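Local coordinates for protein predicted HD superfamily hydrolase (uncultured Thermotogales bacterium, PDB 2PQ7) that binds two iron(III) ions in an all-helical HD domain and is probably a metal-dependent hydrolase, its substrate not established, at residues Ala131-Ala136 against Glu188-Glu193. Sequence-based numbering, arbitrary orientation.
Sequences ADRLDA and ETFWTE. With FE (Fe (III) ion), chain C.
Arg-133 meets Phe-190 in a cation-pi contact just one residue beyond Asp-132, the last ligand of the H...HD...D metal-binding signature of the HD superfamily. The guanidinium lies over one face of the phenyl ring: Arg-133 CZ is 4.5 Å from the centroid of the Phe-190 ring and 18° off its normal. It is tilted rather than stacked flat, the two planes standing 44° apart, and Arg-133 NH1 reaches furthest in, 3.4 Å above the plane of the Phe-190 ring and over its centre. A bend at chi3 (61°) turns the end of the arginine chain back over the ring. Thr-189 helps to set the rotation of the guanidinium: its OG1 sits at the edge of the group, accepting a hydrogen bond from Arg-133 NH2 at 3.1 Å and a weak, more bent one from NH1. A single hydroxyl oxygen thus takes one sound N-H bond and one weak one while the aromatic face takes the cation. Leu-134 packs on the same ring, CG lying 3.8 Å from Phe-190 CE2.

The next shell packs round Phe-190 and anchors its loop. Ala-195, Arg-196 and Ala-199 of helix 193-217 touch Phe-190, and Asp-130 of helix 123-133 accepts hydrogen bonds from the backbone N of Trp-191 and of Thr-192, tying the loop to the metal-bearing helix. Thr-192 itself is the N-cap of helix 193-217, its OG1 bonded to Ala-195 N. Asp-132 shares its iron with His-37, His-66 and Asp-67: OD1 binds the metal at 2.1 Å, while OD2 accepts a 2.7 Å hydrogen bond from a water that is itself an iron ligand.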
loop_
_atom_site.group_PDB
_atom_site.type_symbol
_atom_site.label_atom_id
_atom_site.label_comp_id
_atom_site.label_asym_id
_atom_site.label_seq_id
_atom_site.Cartn_x
_atom_site.Cartn_y
_atom_site.Cartn_z
ATOM N N ALA A 131 9.319 11.426 16.301
ATOM C CA ALA A 131 8.632 11.949 15.127
ATOM C C ALA A 131 9.310 11.508 13.819
ATOM O O ALA A 131 8.640 11.175 12.807
ATOM C CB ALA A 131 8.583 13.456 15.208
ATOM N N ASP A 132 10.635 11.503 13.847
ATOM C CA ASP A 132 11.461 11.111 12.698
ATOM C C ASP A 132 11.276 9.618 12.461
ATOM O O ASP A 132 10.945 9.180 11.336
ATOM C CB ASP A 132 12.913 11.423 13.013
ATOM C CG ASP A 132 13.849 11.265 11.820
ATOM O OD1 ASP A 132 13.462 11.684 10.694
ATOM O OD2 ASP A 132 14.970 10.757 12.039
ATOM N N ARG A 133 11.420 8.831 13.530
ATOM C CA ARG A 133 11.385 7.376 13.356
ATOM C C ARG A 133 10.007 6.867 13.028
ATOM O O ARG A 133 9.881 5.855 12.310
ATOM C CB ARG A 133 11.977 6.648 14.561
ATOM C CG ARG A 133 13.423 6.971 14.794
ATOM C CD ARG A 133 13.998 6.440 16.074
ATOM N NE ARG A 133 13.918 4.976 16.077
ATOM C CZ ARG A 133 13.033 4.228 16.747
ATOM N NH1 ARG A 133 12.137 4.738 17.596
ATOM N NH2 ARG A 133 13.090 2.911 16.597
ATOM N N LEU A 134 8.949 7.581 13.432
ATOM C CA LEU A 134 7.591 7.138 13.100
ATOM C C LEU A 134 7.384 7.124 11.575
ATOM O O LEU A 134 6.500 6.430 11.084
ATOM C CB LEU A 134 6.528 8.081 13.675
ATOM C CG LEU A 134 6.077 7.850 15.109
ATOM C CD1 LEU A 134 5.194 9.024 15.614
ATOM C CD2 LEU A 134 5.288 6.485 15.168
ATOM N N ASP A 135 8.172 7.900 10.841
ATOM C CA ASP A 135 8.004 7.986 9.386
ATOM C C ASP A 135 8.395 6.707 8.644
ATOM O O ASP A 135 8.089 6.586 7.463
ATOM C CB ASP A 135 8.748 9.196 8.816
ATOM C CG ASP A 135 8.219 9.593 7.444
ATOM O OD1 ASP A 135 6.984 9.733 7.297
ATOM O OD2 ASP A 135 9.058 9.776 6.548
ATOM N N ALA A 136 9.088 5.777 9.303
ATOM C CA ALA A 136 9.440 4.501 8.712
ATOM C C ALA A 136 8.251 3.516 8.635
ATOM O O ALA A 136 8.349 2.470 7.979
ATOM C CB ALA A 136 10.541 3.884 9.474
ATOM N N GLU A 188 7.808 -0.211 21.233
ATOM C CA GLU A 188 8.400 0.005 22.571
ATOM C C GLU A 188 9.753 0.754 22.545
ATOM O O GLU A 188 10.292 1.100 23.597
ATOM C CB GLU A 188 8.543 -1.315 23.355
ATOM C CG GLU A 188 9.616 -2.315 22.871
ATOM C CD GLU A 188 9.250 -3.075 21.597
ATOM O OE1 GLU A 188 8.087 -2.972 21.124
ATOM O OE2 GLU A 188 10.143 -3.791 21.078
ATOM N N THR A 189 10.310 0.975 21.354
ATOM C CA THR A 189 11.566 1.719 21.197
ATOM C C THR A 189 11.382 3.252 21.220
ATOM O O THR A 189 12.351 3.975 21.224
ATOM C CB THR A 189 12.219 1.380 19.846
ATOM O OG1 THR A 189 11.285 1.664 18.801
ATOM C CG2 THR A 189 12.594 -0.109 19.772
ATOM N N PHE A 190 10.150 3.732 21.272
ATOM C CA PHE A 190 9.886 5.168 21.258
ATOM C C PHE A 190 9.939 5.790 22.654
ATOM O O PHE A 190 9.622 5.151 23.647
ATOM C CB PHE A 190 8.569 5.426 20.565
ATOM C CG PHE A 190 8.621 5.136 19.103
ATOM C CD1 PHE A 190 8.554 3.813 18.619
ATOM C CD2 PHE A 190 8.795 6.166 18.197
ATOM C CE1 PHE A 190 8.653 3.577 17.267
ATOM C CE2 PHE A 190 8.885 5.929 16.843
ATOM C CZ PHE A 190 8.810 4.637 16.372
ATOM N N TRP A 191 10.350 7.056 22.714
ATOM C CA TRP A 191 10.517 7.756 23.970
ATOM C C TRP A 191 9.223 8.128 24.635
ATOM O O TRP A 191 9.092 8.034 25.872
ATOM C CB TRP A 191 11.294 9.067 23.767
ATOM C CG TRP A 191 12.665 8.901 23.327
ATOM C CD1 TRP A 191 13.168 9.085 22.067
ATOM C CD2 TRP A 191 13.748 8.515 24.142
ATOM N NE1 TRP A 191 14.515 8.822 22.054
ATOM C CE2 TRP A 191 14.893 8.466 23.325
ATOM C CE3 TRP A 191 13.870 8.204 25.497
ATOM C CZ2 TRP A 191 16.144 8.135 23.824
ATOM C CZ3 TRP A 191 15.106 7.865 25.988
ATOM C CH2 TRP A 191 16.232 7.841 25.156
ATOM N N THR A 192 8.302 8.686 23.858
ATOM C CA THR A 192 7.068 9.191 24.397
ATOM C C THR A 192 5.914 8.204 24.314
ATOM O O THR A 192 5.819 7.406 23.394
ATOM C CB THR A 192 6.614 10.495 23.711
ATOM O OG1 THR A 192 6.318 10.261 22.326
ATOM C CG2 THR A 192 7.673 11.556 23.805
ATOM N N GLU A 193 4.990 8.262 25.261
ATOM C CA GLU A 193 3.827 7.404 25.199
ATOM C C GLU A 193 2.970 7.669 23.961
ATOM O O GLU A 193 2.413 6.744 23.369
ATOM C CB GLU A 193 2.998 7.592 26.490
ATOM C CG GLU A 193 1.742 6.737 26.545
ATOM C CD GLU A 193 2.043 5.233 26.531
ATOM O OE1 GLU A 193 3.203 4.790 26.777
ATOM O OE2 GLU A 193 1.082 4.475 26.264
HETATM FE FE FE C . 14.587 12.760 9.244
HETATM O O HOH W 1 16.312 12.344 10.317
#